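Local coordinates for putative translational inhibitor protein (PDB 5V4D) that is of unknown function but belongs to the Rid (YjgF-like) family and so may act as an enamine/imine deaminase, at residues Ser32-Ile37 with Lys58-Val63. Numbering follows the deposited sequence.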
ATOM      1  N   SER A  32      -1.873 -10.249   4.842  1.00 15.06           N
ATOM      2  CA  SER A  32      -2.272  -9.159   5.721  1.00 13.80           C
ATOM      3  C   SER A  32      -1.056  -8.565   6.411  1.00 13.49           C
ATOM      4  O   SER A  32      -0.088  -9.273   6.705  1.00 16.78           O
ATOM      5  CB  SER A  32      -3.247  -9.678   6.768  1.00 15.13           C
ATOM      6  OG  SER A  32      -4.485  -9.988   6.174  1.00 16.59           O
ATOM      7  N   GLY A  33      -1.117  -7.266   6.701  1.00 13.97           N
ATOM      8  CA  GLY A  33      -0.086  -6.707   7.553  1.00 15.17           C
ATOM      9  C   GLY A  33       0.026  -7.455   8.870  1.00 14.46           C
ATOM     10  O   GLY A  33      -0.992  -7.721   9.539  1.00 18.00           O
ATOM     11  N   GLN A  34       1.256  -7.831   9.237  1.00 13.31           N
ATOM     12  CA  GLN A  34       1.538  -8.541  10.474  1.00 12.83           C
ATOM     13  C   GLN A  34       1.959  -7.554  11.539  1.00 14.80           C
ATOM     14  O   GLN A  34       2.834  -6.706  11.293  1.00 14.75           O
ATOM     15  CB  GLN A  34       2.644  -9.581  10.305  1.00 15.56           C
ATOM     16  CG  GLN A  34       2.108 -10.870   9.669  1.00 16.36           C
ATOM     17  CD  GLN A  34       1.078 -11.526  10.568  1.00 16.71           C
ATOM     18  OE1 GLN A  34       1.147 -11.443  11.810  1.00 21.13           O
ATOM     19  NE2 GLN A  34       0.086 -12.126   9.957  1.00 20.47           N
ATOM     20  N   ILE A  35       1.351  -7.695  12.718  1.00 14.50           N
ATOM     21  CA  ILE A  35       1.760  -6.935  13.895  1.00 14.39           C
ATOM     22  C   ILE A  35       2.428  -7.887  14.889  1.00 13.38           C
ATOM     23  O   ILE A  35       2.389  -9.118  14.720  1.00 16.01           O
ATOM     24  CB  ILE A  35       0.580  -6.162  14.527  1.00 18.45           C
ATOM     25  CG1 ILE A  35      -0.602  -7.066  14.790  1.00 15.46           C
ATOM     26  CG2 ILE A  35       0.172  -4.958  13.671  1.00 19.14           C
ATOM     27  CD1 ILE A  35      -1.603  -6.409  15.841  1.00 19.02           C
ATOM     28  N   PRO A  36       3.085  -7.359  15.929  1.00 12.99           N
ATOM     29  CA  PRO A  36       3.958  -8.170  16.792  1.00 13.96           C
ATOM     30  C   PRO A  36       3.182  -8.911  17.877  1.00 14.39           C
ATOM     31  O   PRO A  36       3.523  -8.836  19.064  1.00 15.42           O
ATOM     32  CB  PRO A  36       4.903  -7.140  17.422  1.00 13.92           C
ATOM     33  CG  PRO A  36       4.626  -5.863  16.771  1.00 20.14           C
ATOM     34  CD  PRO A  36       3.315  -5.911  16.124  1.00 15.59           C
ATOM     35  N   ILE A  37       2.172  -9.685  17.449  1.00 13.04           N
ATOM     36  CA  ILE A  37       1.417 -10.561  18.335  1.00 14.16           C
ATOM     37  C   ILE A  37       2.136 -11.899  18.416  1.00 13.68           C
ATOM     38  O   ILE A  37       2.536 -12.459  17.385  1.00 15.82           O
ATOM     39  CB  ILE A  37      -0.025 -10.756  17.832  1.00 15.15           C
ATOM     40  CG1 ILE A  37      -0.813  -9.458  17.903  1.00 19.77           C
ATOM     41  CG2 ILE A  37      -0.733 -11.905  18.644  1.00 16.87           C
ATOM     42  CD1 ILE A  37      -0.981  -8.977  19.285  1.00 24.00           C
ATOM     43  N   LYS A  58       8.783 -13.286  12.137  1.00 14.16           N
ATOM     44  CA  LYS A  58       8.437 -14.695  12.365  1.00 14.44           C
ATOM     45  C   LYS A  58       6.995 -14.983  11.974  1.00 15.15           C
ATOM     46  O   LYS A  58       6.694 -16.072  11.445  1.00 16.82           O
ATOM     47  CB  LYS A  58       8.669 -15.082  13.840  1.00 17.33           C
ATOM     48  CG  LYS A  58      10.154 -15.218  14.241  1.00 22.92           C
ATOM     49  CD  LYS A  58      10.865 -16.350  13.490  1.00 26.64           C
ATOM     50  CE  LYS A  58      10.263 -17.726  13.778  1.00 41.19           C
ATOM     51  NZ  LYS A  58      10.999 -18.885  13.087  1.00 44.84           N
ATOM     52  N   ASN A  59       6.084 -14.037  12.244  1.00 14.30           N
ATOM     53  CA  ASN A  59       4.685 -14.224  11.859  1.00 13.73           C
ATOM     54  C   ASN A  59       4.542 -14.273  10.344  1.00 14.49           C
ATOM     55  O   ASN A  59       3.821 -15.125   9.808  1.00 15.44           O
ATOM     56  CB  ASN A  59       3.816 -13.087  12.440  1.00 14.05           C
ATOM     57  CG  ASN A  59       3.721 -13.143  13.953  1.00 15.29           C
ATOM     58  OD1 ASN A  59       4.090 -14.140  14.556  1.00 16.00           O
ATOM     59  ND2 ASN A  59       3.200 -12.079  14.568  1.00 16.96           N
ATOM     60  N   ILE A  60       5.240 -13.387   9.642  1.00 14.14           N
ATOM     61  CA  ILE A  60       5.262 -13.439   8.178  1.00 15.90           C
ATOM     62  C   ILE A  60       5.800 -14.777   7.694  1.00 14.81           C
ATOM     63  O   ILE A  60       5.223 -15.394   6.807  1.00 16.35           O
ATOM     64  CB  ILE A  60       6.102 -12.282   7.606  1.00 15.38           C
ATOM     65  CG1 ILE A  60       5.376 -10.943   7.814  1.00 13.90           C
ATOM     66  CG2 ILE A  60       6.463 -12.541   6.103  1.00 15.24           C
ATOM     67  CD1 ILE A  60       6.310  -9.688   7.605  1.00 15.46           C
ATOM     68  N   ASP A  61       6.911 -15.235   8.262  1.00 13.43           N
ATOM     69  CA  ASP A  61       7.476 -16.503   7.819  1.00 14.91           C
ATOM     70  C   ASP A  61       6.457 -17.632   7.951  1.00 16.70           C
ATOM     71  O   ASP A  61       6.338 -18.477   7.058  1.00 17.98           O
ATOM     72  CB  ASP A  61       8.745 -16.795   8.625  1.00 14.59           C
ATOM     73  CG  ASP A  61       9.627 -17.790   7.930  1.00 18.95           C
ATOM     74  OD1 ASP A  61      10.234 -17.381   6.925  1.00 20.96           O
ATOM     75  OD2 ASP A  61       9.760 -18.935   8.426  1.00 22.91           O
ATOM     76  N   ALA A  62       5.711 -17.669   9.065  1.00 14.49           N
ATOM     77  CA  ALA A  62       4.709 -18.724   9.244  1.00 15.71           C
ATOM     78  C   ALA A  62       3.661 -18.710   8.133  1.00 15.25           C
ATOM     79  O   ALA A  62       3.190 -19.780   7.697  1.00 17.24           O
ATOM     80  CB  ALA A  62       4.017 -18.586  10.609  1.00 16.69           C
ATOM     81  N   VAL A  63       3.237 -17.513   7.710  1.00 14.40           N
ATOM     82  CA  VAL A  63       2.249 -17.393   6.652  1.00 14.93           C
ATOM     83  C   VAL A  63       2.821 -17.895   5.334  1.00 16.20           C
ATOM     84  O   VAL A  63       2.185 -18.684   4.629  1.00 17.97           O
ATOM     85  CB  VAL A  63       1.786 -15.932   6.552  1.00 14.78           C
ATOM     86  CG1 VAL A  63       0.916 -15.735   5.279  1.00 16.02           C
ATOM     87  CG2 VAL A  63       1.048 -15.588   7.820  1.00 17.54           C
TER
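Asn-59 of helix 49-66 reaches across to the backbone of Ile-35 and Ile-37 and ties the helix to the loop that follows strand 28-31. Both parts belong to the YjgF-like alpha-beta fold, and the contact is buried near the centre of the chain. The loop makes an inverse gamma turn centred on Pro-36, which brings the carbonyls of Ile-35 and Ile-37 round the same amide nitrogen. Asn-59 ND2 donates to Ile-37 O at 2.9 Å. That bond is nearly straight (164°), lies close to the Asn-59 amide plane and meets a lone pair of the carbonyl. A second, weak bond runs from Asn-59 ND2 to Ile-35 O at 3.1 Å. Asn-59 OD1 accepts from Gln-55 one helical turn earlier, so both ends of the amide are engaged and its rotation is probably fixed. Gln-34 lies beside this group, with the two amide planes 81° apart. Its OE1 sits 3.2 Å from Asn-59 CB. Ile-60 comes next and lays its CG1 branch alongside the aliphatic part of Gln-34, the two side chains running in opposite directions. The Gln-34 chain bends at chi2 (-63°), which turns its amide back over Asn-59 CB while its CB and CG stay against Ile-60. Ile-60 also packs on Ile-122 and Val-124 of strand 120-127, so it links the loop contact to the sheet. Val-63, one turn beyond Asn-59, closes the patch at the other end of the glutamine amide: its CG2 methyl lies 4.2 Å from Gln-34 NE2.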